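Transcriptional regulator, Crp/Fnr family (Eubacterium rectale ATCC 33656, PDB 3DV8) probably regulates transcription, pairing a cyclic nucleotide-binding domain with a Crp-like helix-turn-helix domain expected to contact DNA. Local coordinates at residues F8-W11 with N12-N15; D76-L79 with L80-S83; E109-K112 with G113-D117; V121-Y124 with T125-L128. One frame throughout, in Å; residues are numbered along the deposited sequence.

Contact 1. Residues F8-W11 with N12-N15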
loop_
_atom_site.group_PDB
_atom_site.type_symbol
_atom_site.label_atom_id
_atom_site.label_comp_id
_atom_site.label_asym_id
_atom_site.label_seq_id
_atom_site.Cartn_x
_atom_site.Cartn_y
_atom_site.Cartn_z
ATOM N N PHE A 8 -17.505 12.410 -13.685
ATOM C CA PHE A 8 -17.797 11.143 -13.014
ATOM C C PHE A 8 -18.014 10.087 -14.123
ATOM O O PHE A 8 -19.095 10.054 -14.731
ATOM C CB PHE A 8 -19.039 11.368 -12.133
ATOM C CG PHE A 8 -19.416 10.206 -11.249
ATOM C CD1 PHE A 8 -18.521 9.709 -10.302
ATOM C CD2 PHE A 8 -20.703 9.670 -11.295
ATOM C CE1 PHE A 8 -18.885 8.646 -9.454
ATOM C CE2 PHE A 8 -21.080 8.617 -10.454
ATOM C CZ PHE A 8 -20.168 8.105 -9.525
ATOM N N PRO A 9 -16.991 9.234 -14.403
ATOM C CA PRO A 9 -17.081 8.247 -15.505
ATOM C C PRO A 9 -18.055 7.080 -15.268
ATOM O O PRO A 9 -18.489 6.442 -16.230
ATOM C CB PRO A 9 -15.635 7.747 -15.648
ATOM C CG PRO A 9 -15.078 7.868 -14.305
ATOM C CD PRO A 9 -15.719 9.081 -13.670
ATOM N N LEU A 10 -18.382 6.818 -14.002
ATOM C CA LEU A 10 -19.377 5.805 -13.611
ATOM C C LEU A 10 -20.836 6.213 -13.957
ATOM O O LEU A 10 -21.714 5.351 -13.996
ATOM C CB LEU A 10 -19.245 5.548 -12.103
ATOM C CG LEU A 10 -20.073 4.486 -11.387
ATOM C CD1 LEU A 10 -19.853 3.092 -11.981
ATOM C CD2 LEU A 10 -19.701 4.533 -9.907
ATOM N N TRP A 11 -21.072 7.511 -14.203
ATOM C CA TRP A 11 -22.398 8.082 -14.522
ATOM C C TRP A 11 -23.176 7.382 -15.640
ATOM O O TRP A 11 -24.383 7.157 -15.499
ATOM C CB TRP A 11 -22.273 9.575 -14.876
ATOM C CG TRP A 11 -23.593 10.280 -15.009
ATOM C CD1 TRP A 11 -24.296 10.507 -16.167
ATOM C CD2 TRP A 11 -24.379 10.831 -13.948
ATOM N NE1 TRP A 11 -25.466 11.176 -15.891
ATOM C CE2 TRP A 11 -25.545 11.391 -14.538
ATOM C CE3 TRP A 11 -24.217 10.913 -12.553
ATOM C CZ2 TRP A 11 -26.541 12.028 -13.780
ATOM C CZ3 TRP A 11 -25.205 11.545 -11.796
ATOM C CH2 TRP A 11 -26.354 12.096 -12.415
ATOM N N ASN A 12 -22.494 7.073 -16.743
ATOM C CA ASN A 12 -23.122 6.367 -17.885
ATOM C C ASN A 12 -23.524 4.934 -17.537
ATOM O O ASN A 12 -24.450 4.401 -18.135
ATOM C CB ASN A 12 -22.207 6.362 -19.109
ATOM C CG ASN A 12 -21.977 7.747 -19.660
ATOM O OD1 ASN A 12 -20.884 8.305 -19.534
ATOM N ND2 ASN A 12 -23.020 8.334 -20.232
ATOM N N ASP A 13 -22.816 4.333 -16.574
ATOM C CA ASP A 13 -23.112 2.988 -16.071
ATOM C C ASP A 13 -24.258 2.970 -15.024
ATOM O O ASP A 13 -24.865 1.914 -14.819
ATOM C CB ASP A 13 -21.839 2.332 -15.498
ATOM C CG ASP A 13 -20.716 2.195 -16.540
ATOM O OD1 ASP A 13 -20.987 1.698 -17.661
ATOM O OD2 ASP A 13 -19.557 2.568 -16.222
ATOM N N LEU A 14 -24.561 4.108 -14.378
ATOM C CA LEU A 14 -25.658 4.191 -13.383
ATOM C C LEU A 14 -27.046 4.209 -14.034
ATOM O O LEU A 14 -27.196 4.693 -15.157
ATOM C CB LEU A 14 -25.535 5.451 -12.506
ATOM C CG LEU A 14 -24.314 5.638 -11.607
ATOM C CD1 LEU A 14 -24.454 6.954 -10.860
ATOM C CD2 LEU A 14 -24.131 4.482 -10.629
ATOM N N ASN A 15 -28.048 3.688 -13.316
ATOM C CA ASN A 15 -29.464 3.725 -13.764
ATOM C C ASN A 15 -30.127 5.050 -13.346
ATOM O O ASN A 15 -29.481 5.877 -12.707
ATOM C CB ASN A 15 -30.254 2.477 -13.304
ATOM C CG ASN A 15 -30.321 2.296 -11.779
ATOM O OD1 ASN A 15 -30.352 3.248 -11.011
ATOM N ND2 ASN A 15 -30.377 1.047 -11.352
#
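The N-terminal turn that leads into helix 16-23 folds Leu14 back on Phe8, Leu10 and Trp11, an example of a short approach segment making its own hydrophobic cluster before a helix starts. Leu14 divides its two methyls between neighbours. CD1 comes to the edge of the Phe8 ring, near its plane, 3.8 Å from CE2, and also lies 4.3 Å from Trp11 CE3. CD2 turns to the other leucine, 4.1 Å from Leu10 CG, the two side chains crossing at about a right angle. With chi1 at -62°, CG of Leu14 stands beside its own backbone N, which places it over the carbonyls of the preceding turn. The backbone there is bonded loosely: Leu10 O receives weak bonds from Asp13 N and Leu14 N, whereas the bond from Leu14 N to Trp11 O is 3.3 Å long. Val121 and Ile22 extend the apolar surroundings of Leu14, and Asn15 caps the coming helix through OD1 on Gln18 N. An alanine at Leu14 would remove both methyls and would probably leave a gap between the Phe8 edge and Leu10. Within 8-11, Leu10 CB sits over one face of the Phe8 ring, 3.7 Å above its plane and offset toward the rim.

Contact 2. Residues D76-L79 with L80-S83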
loop_
_atom_site.group_PDB
_atom_site.type_symbol
_atom_site.label_atom_id
_atom_site.label_comp_id
_atom_site.label_asym_id
_atom_site.label_seq_id
_atom_site.Cartn_x
_atom_site.Cartn_y
_atom_site.Cartn_z
ATOM N N ASP A 76 -9.933 13.508 -10.564
ATOM C CA ASP A 76 -9.714 12.343 -9.698
ATOM C C ASP A 76 -10.872 12.186 -8.715
ATOM O O ASP A 76 -11.664 13.112 -8.513
ATOM C CB ASP A 76 -8.394 12.443 -8.894
ATOM C CG ASP A 76 -7.172 12.009 -9.681
ATOM O OD1 ASP A 76 -7.237 10.967 -10.368
ATOM O OD2 ASP A 76 -6.113 12.665 -9.553
HETATM N N MSE A 77 -10.973 10.988 -8.142
HETATM C CA MSE A 77 -11.929 10.685 -7.085
HETATM C C MSE A 77 -11.215 10.234 -5.842
HETATM O O MSE A 77 -10.287 9.447 -5.911
HETATM C CB MSE A 77 -12.934 9.625 -7.496
HETATM C CG MSE A 77 -14.334 10.152 -7.687
HETATM SE SE MSE A 77 -15.274 8.886 -8.764
HETATM C CE MSE A 77 -14.378 9.399 -10.541
ATOM N N CYS A 78 -11.684 10.733 -4.706
ATOM C CA CYS A 78 -11.153 10.369 -3.412
ATOM C C CYS A 78 -12.070 9.296 -2.840
ATOM O O CYS A 78 -13.268 9.530 -2.703
ATOM C CB CYS A 78 -11.130 11.586 -2.501
ATOM S SG CYS A 78 -10.408 11.242 -0.920
ATOM N N LEU A 79 -11.512 8.121 -2.549
ATOM C CA LEU A 79 -12.252 7.019 -1.926
ATOM C C LEU A 79 -12.062 6.992 -0.413
ATOM O O LEU A 79 -13.037 6.789 0.321
ATOM C CB LEU A 79 -11.819 5.664 -2.510
ATOM C CG LEU A 79 -12.469 4.372 -1.977
ATOM C CD1 LEU A 79 -13.992 4.456 -1.946
ATOM C CD2 LEU A 79 -12.039 3.178 -2.811
ATOM N N LEU A 80 -10.817 7.218 0.040
ATOM C CA LEU A 80 -10.432 7.106 1.471
ATOM C C LEU A 80 -11.019 8.154 2.425
ATOM O O LEU A 80 -10.909 8.007 3.649
ATOM C CB LEU A 80 -8.904 6.991 1.626
ATOM C CG LEU A 80 -8.228 5.857 0.832
ATOM C CD1 LEU A 80 -6.719 5.874 1.070
ATOM C CD2 LEU A 80 -8.810 4.475 1.152
ATOM N N SER A 81 -11.636 9.198 1.861
ATOM C CA SER A 81 -12.433 10.175 2.623
ATOM C C SER A 81 -13.769 9.546 3.112
ATOM O O SER A 81 -14.438 10.127 3.982
ATOM C CB SER A 81 -12.682 11.435 1.788
ATOM O OG SER A 81 -13.109 11.072 0.494
ATOM N N ALA A 82 -14.158 8.402 2.521
ATOM C CA ALA A 82 -15.303 7.596 2.937
ATOM C C ALA A 82 -14.835 6.202 3.443
ATOM O O ALA A 82 -15.586 5.243 3.321
ATOM C CB ALA A 82 -16.293 7.451 1.769
ATOM N N SER A 83 -13.631 6.109 4.038
ATOM C CA SER A 83 -13.030 4.825 4.544
ATOM C C SER A 83 -13.914 3.959 5.464
ATOM O O SER A 83 -13.822 2.725 5.442
ATOM C CB SER A 83 -11.690 5.076 5.276
ATOM O OG SER A 83 -10.649 5.441 4.392
#
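Cys78 lays its sulfur alongside Ser81, with SG 3.5 Å from Ser81 CB and 3.1 Å from Ser81 OG. The approach follows from two torsions: SG is anti to the Cys78 backbone N (chi1 -177°), which carries it forward along the chain, while Ser81 OG sits between its own N and carbonyl carbon (chi1 47°). The hydroxyl is hydrogen-bonded to Gly46 O. Between these side chains the chain leaves strand 77-78 and tightens into the 3-10 segment beginning at Leu80. Ala82 N closes that turn on Leu79 O at 2.9 Å, with an N-H...O angle of 156°; Ala82 CB lies 3.6 Å from the same Leu79 O. One step on, Ser83 OG turns back to Leu80 O at 2.7 Å, helped by a weak bond from its own N. Leu79 itself faces helix 119-145, touching Thr125, Leu128 and Met129. In cyclic nucleotide-binding domains a short helical turn at about this point belongs to the phosphate-binding cassette, to which this segment probably corresponds. The chemistry implies that both serine hydroxyls are matched by backbone carbonyls: Ser81 OG, buried among apolar neighbours such as Leu48, by Gly46 O, and Ser83 OG by Leu80 O within the turn.

Contact 3. Residues E109-K112 with G113-D117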
loop_
_atom_site.group_PDB
_atom_site.type_symbol
_atom_site.label_atom_id
_atom_site.label_comp_id
_atom_site.label_asym_id
_atom_site.label_seq_id
_atom_site.Cartn_x
_atom_site.Cartn_y
_atom_site.Cartn_z
ATOM N N GLU A 109 -23.084 7.152 3.209
ATOM C CA GLU A 109 -24.274 6.274 3.366
ATOM C C GLU A 109 -24.977 5.984 2.028
ATOM O O GLU A 109 -25.385 4.851 1.775
ATOM C CB GLU A 109 -25.284 6.791 4.429
ATOM C CG GLU A 109 -26.040 8.139 4.180
ATOM C CD GLU A 109 -25.260 9.407 4.574
ATOM O OE1 GLU A 109 -24.012 9.459 4.398
ATOM O OE2 GLU A 109 -25.917 10.367 5.054
ATOM N N ILE A 110 -25.067 7.017 1.187
ATOM C CA ILE A 110 -25.663 6.944 -0.150
ATOM C C ILE A 110 -24.824 6.102 -1.094
ATOM O O ILE A 110 -25.363 5.232 -1.788
ATOM C CB ILE A 110 -25.866 8.362 -0.740
ATOM C CG1 ILE A 110 -27.022 9.038 -0.005
ATOM C CG2 ILE A 110 -26.157 8.322 -2.241
ATOM C CD1 ILE A 110 -27.093 10.482 -0.236
ATOM N N TYR A 111 -23.519 6.369 -1.125
ATOM C CA TYR A 111 -22.593 5.626 -1.991
ATOM C C TYR A 111 -22.521 4.140 -1.572
ATOM O O TYR A 111 -22.595 3.260 -2.436
ATOM C CB TYR A 111 -21.207 6.290 -2.033
ATOM C CG TYR A 111 -20.339 5.738 -3.139
ATOM C CD1 TYR A 111 -20.401 6.254 -4.440
ATOM C CD2 TYR A 111 -19.481 4.688 -2.896
ATOM C CE1 TYR A 111 -19.601 5.731 -5.475
ATOM C CE2 TYR A 111 -18.677 4.142 -3.915
ATOM C CZ TYR A 111 -18.741 4.669 -5.204
ATOM O OH TYR A 111 -17.952 4.142 -6.201
ATOM N N LYS A 112 -22.422 3.898 -0.256
ATOM C CA LYS A 112 -22.435 2.547 0.360
ATOM C C LYS A 112 -23.681 1.747 -0.042
ATOM O O LYS A 112 -23.568 0.569 -0.378
ATOM C CB LYS A 112 -22.382 2.650 1.896
ATOM C CG LYS A 112 -22.154 1.334 2.639
ATOM C CD LYS A 112 -22.333 1.531 4.126
ATOM C CE LYS A 112 -22.031 0.257 4.878
ATOM N NZ LYS A 112 -22.530 0.344 6.281
ATOM N N GLY A 113 -24.847 2.401 0.009
ATOM C CA GLY A 113 -26.141 1.808 -0.368
ATOM C C GLY A 113 -26.197 1.338 -1.815
ATOM O O GLY A 113 -26.626 0.222 -2.070
ATOM N N ILE A 114 -25.763 2.197 -2.742
ATOM C CA ILE A 114 -25.681 1.893 -4.190
ATOM C C ILE A 114 -24.689 0.745 -4.461
ATOM O O ILE A 114 -24.932 -0.123 -5.304
ATOM C CB ILE A 114 -25.258 3.161 -5.019
ATOM C CG1 ILE A 114 -26.365 4.228 -4.992
ATOM C CG2 ILE A 114 -24.951 2.812 -6.484
ATOM C CD1 ILE A 114 -25.994 5.538 -5.654
HETATM N N MSE A 115 -23.586 0.765 -3.720
HETATM C CA MSE A 115 -22.497 -0.228 -3.820
HETATM C C MSE A 115 -22.942 -1.649 -3.396
HETATM O O MSE A 115 -22.480 -2.646 -3.969
HETATM C CB MSE A 115 -21.331 0.253 -2.953
HETATM C CG MSE A 115 -19.965 -0.222 -3.328
HETATM SE SE MSE A 115 -18.625 0.386 -2.015
HETATM C CE MSE A 115 -19.305 1.848 -1.392
ATOM N N LYS A 116 -23.829 -1.720 -2.399
ATOM C CA LYS A 116 -24.390 -2.981 -1.890
ATOM C C LYS A 116 -25.154 -3.750 -2.976
ATOM O O LYS A 116 -25.014 -4.962 -3.068
ATOM C CB LYS A 116 -25.308 -2.688 -0.680
ATOM C CG LYS A 116 -26.023 -3.881 0.002
ATOM C CD LYS A 116 -26.941 -3.355 1.133
ATOM C CE LYS A 116 -27.750 -4.453 1.828
ATOM N NZ LYS A 116 -28.714 -5.140 0.920
ATOM N N ASP A 117 -25.922 -3.030 -3.800
ATOM C CA ASP A 117 -26.764 -3.613 -4.867
ATOM C C ASP A 117 -26.191 -3.629 -6.279
ATOM O O ASP A 117 -26.658 -4.422 -7.091
ATOM C CB ASP A 117 -28.108 -2.865 -4.946
ATOM C CG ASP A 117 -28.938 -2.980 -3.680
ATOM O OD1 ASP A 117 -28.724 -3.904 -2.864
ATOM O OD2 ASP A 117 -29.836 -2.134 -3.515
#
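Tyr111 O accepts the shortest backbone bond across this stretch, from Met115 N at 3.0 Å, and the same two residues also meet through their side chains. Both send CG anti to the backbone N (chi1 -167° for Tyr111), and the Met115 chain, modelled as selenomethionine, then bends at its last torsion. Its methyl CE thereby arrives at the edge of the Tyr111 ring, near the ring plane, beside CD2 and CE2. The selenium stands 5.4 Å from the ring centroid, 68° off the normal, an oblique Met-aromatic contact. One turn across, Ile110 CG2 and Ile114 CD1 make a lighter apolar touch at 4.4 Å, next to Leu21 and Ile22 of helix 16-23. The bond from Ile114 N to Ile110 O (166°) holds the isoleucines in line, as Met115 N to Tyr111 O does the other pair; Gly113 N to Glu109 O and Lys116 N to Lys112 O continue the helix. Beyond the ring, Tyr111 OH hydrogen-bonds Thr125 OG1, and Met115 packs on Asn123 of the second subunit. Such side-chain pairing along one face is what an amphipathic helix provides, and here it belongs to the short helix that follows the beta-roll of a cyclic nucleotide-binding domain and precedes its long helix, as in Crp.

Contact 4. Residues V121-Y124 with T125-L128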
loop_
_atom_site.group_PDB
_atom_site.type_symbol
_atom_site.label_atom_id
_atom_site.label_comp_id
_atom_site.label_asym_id
_atom_site.label_seq_id
_atom_site.Cartn_x
_atom_site.Cartn_y
_atom_site.Cartn_z
ATOM N N VAL A 121 -20.910 -0.494 -9.763
ATOM C CA VAL A 121 -20.416 0.478 -8.769
ATOM C C VAL A 121 -19.432 -0.202 -7.798
ATOM O O VAL A 121 -18.440 0.422 -7.388
ATOM C CB VAL A 121 -21.584 1.196 -7.997
ATOM C CG1 VAL A 121 -21.068 2.093 -6.878
ATOM C CG2 VAL A 121 -22.445 2.014 -8.960
ATOM N N ALA A 122 -19.712 -1.457 -7.426
ATOM C CA ALA A 122 -18.813 -2.253 -6.568
ATOM C C ALA A 122 -17.453 -2.480 -7.244
ATOM O O ALA A 122 -16.412 -2.251 -6.628
ATOM C CB ALA A 122 -19.438 -3.575 -6.231
ATOM N N ASN A 123 -17.485 -2.934 -8.498
ATOM C CA ASN A 123 -16.273 -3.140 -9.310
ATOM C C ASN A 123 -15.542 -1.835 -9.615
ATOM O O ASN A 123 -14.322 -1.822 -9.686
ATOM C CB ASN A 123 -16.563 -3.892 -10.630
ATOM C CG ASN A 123 -16.833 -5.383 -10.421
ATOM O OD1 ASN A 123 -17.407 -5.794 -9.419
ATOM N ND2 ASN A 123 -16.422 -6.196 -11.388
ATOM N N TYR A 124 -16.284 -0.747 -9.809
ATOM C CA TYR A 124 -15.662 0.553 -10.028
ATOM C C TYR A 124 -14.855 0.990 -8.776
ATOM O O TYR A 124 -13.749 1.521 -8.909
ATOM C CB TYR A 124 -16.696 1.612 -10.434
ATOM C CG TYR A 124 -16.033 2.932 -10.736
ATOM C CD1 TYR A 124 -15.402 3.145 -11.979
ATOM C CD2 TYR A 124 -15.982 3.951 -9.771
ATOM C CE1 TYR A 124 -14.753 4.354 -12.260
ATOM C CE2 TYR A 124 -15.338 5.152 -10.038
ATOM C CZ TYR A 124 -14.728 5.347 -11.286
ATOM O OH TYR A 124 -14.098 6.535 -11.545
ATOM N N THR A 125 -15.414 0.757 -7.587
ATOM C CA THR A 125 -14.734 1.079 -6.331
ATOM C C THR A 125 -13.454 0.234 -6.152
ATOM O O THR A 125 -12.473 0.741 -5.592
ATOM C CB THR A 125 -15.680 0.960 -5.116
ATOM O OG1 THR A 125 -16.865 1.724 -5.366
ATOM C CG2 THR A 125 -15.025 1.481 -3.857
ATOM N N ASN A 126 -13.468 -1.024 -6.626
ATOM C CA ASN A 126 -12.268 -1.904 -6.651
ATOM C C ASN A 126 -11.165 -1.284 -7.475
ATOM O O ASN A 126 -10.023 -1.203 -7.024
ATOM C CB ASN A 126 -12.555 -3.296 -7.257
ATOM C CG ASN A 126 -13.212 -4.235 -6.285
ATOM O OD1 ASN A 126 -12.573 -4.688 -5.341
ATOM N ND2 ASN A 126 -14.477 -4.577 -6.526
ATOM N N GLU A 127 -11.527 -0.863 -8.690
ATOM C CA GLU A 127 -10.590 -0.210 -9.618
ATOM C C GLU A 127 -10.034 1.098 -9.040
ATOM O O GLU A 127 -8.870 1.427 -9.263
ATOM C CB GLU A 127 -11.218 0.016 -11.010
ATOM C CG GLU A 127 -11.689 -1.270 -11.764
ATOM C CD GLU A 127 -10.625 -2.383 -11.936
ATOM O OE1 GLU A 127 -9.410 -2.078 -11.974
ATOM O OE2 GLU A 127 -11.022 -3.577 -12.060
ATOM N N LEU A 128 -10.857 1.804 -8.264
ATOM C CA LEU A 128 -10.451 3.036 -7.594
ATOM C C LEU A 128 -9.449 2.685 -6.476
ATOM O O LEU A 128 -8.399 3.323 -6.383
ATOM C CB LEU A 128 -11.682 3.783 -7.066
ATOM C CG LEU A 128 -11.546 5.256 -6.712
ATOM C CD1 LEU A 128 -11.081 6.082 -7.922
ATOM C CD2 LEU A 128 -12.891 5.754 -6.191
#
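Thr125 turns its side chain back over the preceding turn of helix 119-145, and each atom from CB outward has a partner. CB lies 3.6 Å from both Val121 O and Ala122 O. From there OG1, placed beside the backbone N by a chi1 of -52°, donates to Val121 O at 2.9 Å, while the methyl CG2 goes the other way to pack on Leu79. Val121 O is therefore gripped twice, by Thr125 OG1 and by Thr125 N at 3.1 Å, the two donors coming from opposite faces of the carbonyl plane. OG1 is also hydrogen-bonded to Tyr111 OH of the neighbouring helix 108-117, so one hydroxyl links two helices. A valine in its place would keep the bulk but lose OG1, and would probably leave Tyr111 OH without its mate and Val121 O with a single donor. The following turn stays regular: Glu127 N reaches Asn123 O at an angle of 164°, and the Glu127 CG lies 3.4 Å from that same Asn123 O. On another side of the helix, Asn126 ND2 bonds Ala122 O of the second subunit, a bond returned across the interface, and Glu127 OE1 is hydrogen-bonded to Ser88 OG of that subunit. One side thus packs on its own domain and another pairs with the second subunit, consistent with the long dimerisation helix of Crp/Fnr regulators.

The four contacts come one after another along the chain, yet they gather on one side of its centre, about 12 to 17 Å apart between centres. Contact 4, on long helix 119-145, is the common neighbour, touching each of the others: Val121 receives Leu14 from contact 1, Leu128 packs on Leu79 of contact 2, and Ile114 of contact 3 meets Val121. Contacts 1 and 2 join through Phe8 and Pro9 on Met77, whereas contacts 2 and 3 do not touch. N-terminal turn, sheet strand 77-78 and helix 108-117 thus converge on one helix. As contacts 3 and 4 also reach the second subunit, the cyclic nucleotide-binding-type domain is packed directly against the helix that forms the subunit interface.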